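Local coordinates for lipoate-protein ligase, putative (Streptococcus pneumoniae, PDB 1VQZ), which is a putative lipoate-protein ligase, pairing a lipoyl protein ligase A/B domain with the C-terminal domain of bacterial lipoate-protein ligases, at residues S114-N119 against E215-E220. Residues are numbered along the deposited sequence; the frame is centred on the assembly and turned at random.
With EDO (1,2-ethanediol), chain E.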
loop_
_atom_site.group_PDB
_atom_site.type_symbol
_atom_site.label_atom_id
_atom_site.label_comp_id
_atom_site.label_asym_id
_atom_site.label_seq_id
_atom_site.Cartn_x
_atom_site.Cartn_y
_atom_site.Cartn_z
ATOM N N SER A 114 -15.573 -2.756 -7.421
ATOM C CA SER A 114 -15.585 -4.207 -7.444
ATOM C C SER A 114 -16.681 -4.746 -8.381
ATOM O O SER A 114 -16.510 -5.775 -9.003
ATOM C CB SER A 114 -15.796 -4.713 -6.015
ATOM O OG SER A 114 -17.180 -4.648 -5.662
ATOM N N THR A 115 -17.811 -4.039 -8.471
ATOM C CA THR A 115 -18.881 -4.440 -9.368
ATOM C C THR A 115 -18.458 -4.352 -10.836
ATOM O O THR A 115 -18.628 -5.339 -11.579
ATOM C CB THR A 115 -20.224 -3.700 -9.079
ATOM O OG1 THR A 115 -20.856 -4.341 -7.966
ATOM C CG2 THR A 115 -21.168 -3.788 -10.257
ATOM N N PRO A 116 -17.953 -3.177 -11.264
ATOM C CA PRO A 116 -17.301 -3.052 -12.571
ATOM C C PRO A 116 -16.264 -4.148 -12.872
ATOM O O PRO A 116 -16.286 -4.702 -13.981
ATOM C CB PRO A 116 -16.662 -1.667 -12.517
ATOM C CG PRO A 116 -17.531 -0.898 -11.614
ATOM C CD PRO A 116 -18.006 -1.870 -10.569
ATOM N N VAL A 117 -15.414 -4.504 -11.907
ATOM C CA VAL A 117 -14.472 -5.613 -12.145
ATOM C C VAL A 117 -15.223 -6.922 -12.378
ATOM O O VAL A 117 -14.968 -7.574 -13.374
ATOM C CB VAL A 117 -13.434 -5.756 -11.050
ATOM C CG1 VAL A 117 -12.456 -6.891 -11.368
ATOM C CG2 VAL A 117 -12.652 -4.438 -10.906
ATOM N N ILE A 118 -16.184 -7.247 -11.497
ATOM C CA ILE A 118 -16.938 -8.522 -11.531
ATOM C C ILE A 118 -17.661 -8.665 -12.850
ATOM O O ILE A 118 -17.711 -9.760 -13.440
ATOM C CB ILE A 118 -18.007 -8.617 -10.379
ATOM C CG1 ILE A 118 -17.381 -8.679 -8.977
ATOM C CG2 ILE A 118 -18.945 -9.821 -10.557
ATOM C CD1 ILE A 118 -16.108 -9.451 -8.868
ATOM N N ASN A 119 -18.250 -7.563 -13.286
ATOM C CA ASN A 119 -19.063 -7.529 -14.480
ATOM C C ASN A 119 -18.233 -7.592 -15.766
ATOM O O ASN A 119 -18.595 -8.339 -16.685
ATOM C CB ASN A 119 -19.955 -6.287 -14.473
ATOM C CG ASN A 119 -21.149 -6.409 -13.500
ATOM O OD1 ASN A 119 -21.456 -7.487 -12.986
ATOM N ND2 ASN A 119 -21.824 -5.295 -13.264
ATOM N N GLU A 215 -13.625 1.319 -20.031
ATOM C CA GLU A 215 -14.893 1.428 -20.807
ATOM C C GLU A 215 -16.105 1.125 -19.900
ATOM O O GLU A 215 -17.132 1.832 -19.923
ATOM C CB GLU A 215 -14.890 0.520 -22.065
ATOM C CG GLU A 215 -14.252 1.165 -23.336
ATOM C CD GLU A 215 -14.909 2.532 -23.778
ATOM O OE1 GLU A 215 -16.153 2.555 -24.033
ATOM O OE2 GLU A 215 -14.180 3.570 -23.872
ATOM N N TYR A 216 -15.987 0.099 -19.061
ATOM C CA TYR A 216 -17.045 -0.127 -18.092
ATOM C C TYR A 216 -17.280 1.059 -17.158
ATOM O O TYR A 216 -18.444 1.430 -16.893
ATOM C CB TYR A 216 -16.784 -1.377 -17.254
ATOM C CG TYR A 216 -18.014 -1.818 -16.492
ATOM C CD1 TYR A 216 -18.386 -1.185 -15.298
ATOM C CD2 TYR A 216 -18.835 -2.827 -16.980
ATOM C CE1 TYR A 216 -19.537 -1.571 -14.595
ATOM C CE2 TYR A 216 -19.994 -3.225 -16.272
ATOM C CZ TYR A 216 -20.330 -2.585 -15.085
ATOM O OH TYR A 216 -21.438 -2.990 -14.387
HETATM N N MSE A 217 -16.193 1.649 -16.656
HETATM C CA MSE A 217 -16.304 2.746 -15.685
HETATM C C MSE A 217 -17.045 3.922 -16.303
HETATM O O MSE A 217 -17.930 4.525 -15.660
HETATM C CB MSE A 217 -14.926 3.149 -15.154
HETATM C CG MSE A 217 -14.400 2.140 -14.106
HETATM SE SE MSE A 217 -15.425 2.153 -12.353
HETATM C CE MSE A 217 -14.789 3.854 -11.672
ATOM N N LYS A 218 -16.720 4.185 -17.572
ATOM C CA LYS A 218 -17.304 5.265 -18.351
ATOM C C LYS A 218 -18.812 5.068 -18.548
ATOM O O LYS A 218 -19.596 6.037 -18.576
ATOM C CB LYS A 218 -16.560 5.428 -19.705
ATOM C CG LYS A 218 -15.242 6.177 -19.528
ATOM C CD LYS A 218 -14.195 5.946 -20.591
ATOM C CE LYS A 218 -14.233 6.966 -21.688
ATOM N NZ LYS A 218 -13.104 6.791 -22.632
ATOM N N LYS A 219 -19.210 3.807 -18.619
ATOM C CA LYS A 219 -20.584 3.443 -18.865
ATOM C C LYS A 219 -21.349 3.611 -17.557
ATOM O O LYS A 219 -22.432 4.168 -17.528
ATOM C CB LYS A 219 -20.645 1.995 -19.377
ATOM C CG LYS A 219 -21.674 1.784 -20.461
ATOM N N GLU A 220 -20.724 3.159 -16.472
ATOM C CA GLU A 220 -21.235 3.323 -15.101
ATOM C C GLU A 220 -21.349 4.818 -14.715
ATOM O O GLU A 220 -22.363 5.249 -14.142
ATOM C CB GLU A 220 -20.325 2.533 -14.153
ATOM C CG GLU A 220 -20.854 2.266 -12.746
ATOM C CD GLU A 220 -21.820 1.086 -12.679
ATOM O OE1 GLU A 220 -22.884 1.163 -13.321
ATOM O OE2 GLU A 220 -21.515 0.096 -11.972
HETATM C C1 EDO E . -10.434 3.150 -23.064
HETATM O O1 EDO E . -11.310 2.198 -23.648
HETATM C C2 EDO E . -9.651 3.876 -24.147
HETATM O O2 EDO E . -8.992 5.029 -23.572
#
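Tyr216 reaches from helix 206-220 to helix 110-123 and meets Pro116 and Asn119, one turn apart there. Its CG lies anti to the backbone N, which carries the ring across to the other helix. Pro116 packs its CB against ring atom CD1 of Tyr216 at 3.3 Å, the two side chains crossing at about a right angle. Over the centre of the same ring stands the carbonyl oxygen of Pro116, 4.2 Å above the plane; it also accepts a hydrogen bond from the hydroxyl of Thr120.

At the far end of the ring, Asn119 ND2 donates a short hydrogen bond of 2.6 Å to Tyr216 OH. The bond is nearly straight, with an N-H...O angle of 167°, and the phenol oxygen lies almost in the amide plane of Asn119, although amide and ring planes are turned 54° from each other. Asn119 CB comes within 3.6 Å of Tyr216 CE2, so the ring is held by apolar contact as well as by its hydroxyl.

Beside the tyrosine, the selenium of Met217, a selenomethionine, rests 3.8 Å from Pro116 CG. The Met217 side chain also touches Phe108 and Met224. Glu220 adds a looser contact at the margin, with OE2 4.1 Å from Pro116 CG.

Helix 110-123 is kinked at Pro116, whose nitrogen makes no bond to the preceding turn. Ser114, Val117 and Ile118 lay this helix on Leu136 of strand 135-138 in the mixed sheet. The axes of segments 114-119 and 215-220 approach to 9.9 Å at 125° between their N-to-C directions. The helices thus pack at a large angle, closer to antiparallel than to parallel, within the alpha/beta lipoyl protein ligase A/B domain, joining helix 206-220 to a helix that lies against the mixed sheet of that domain.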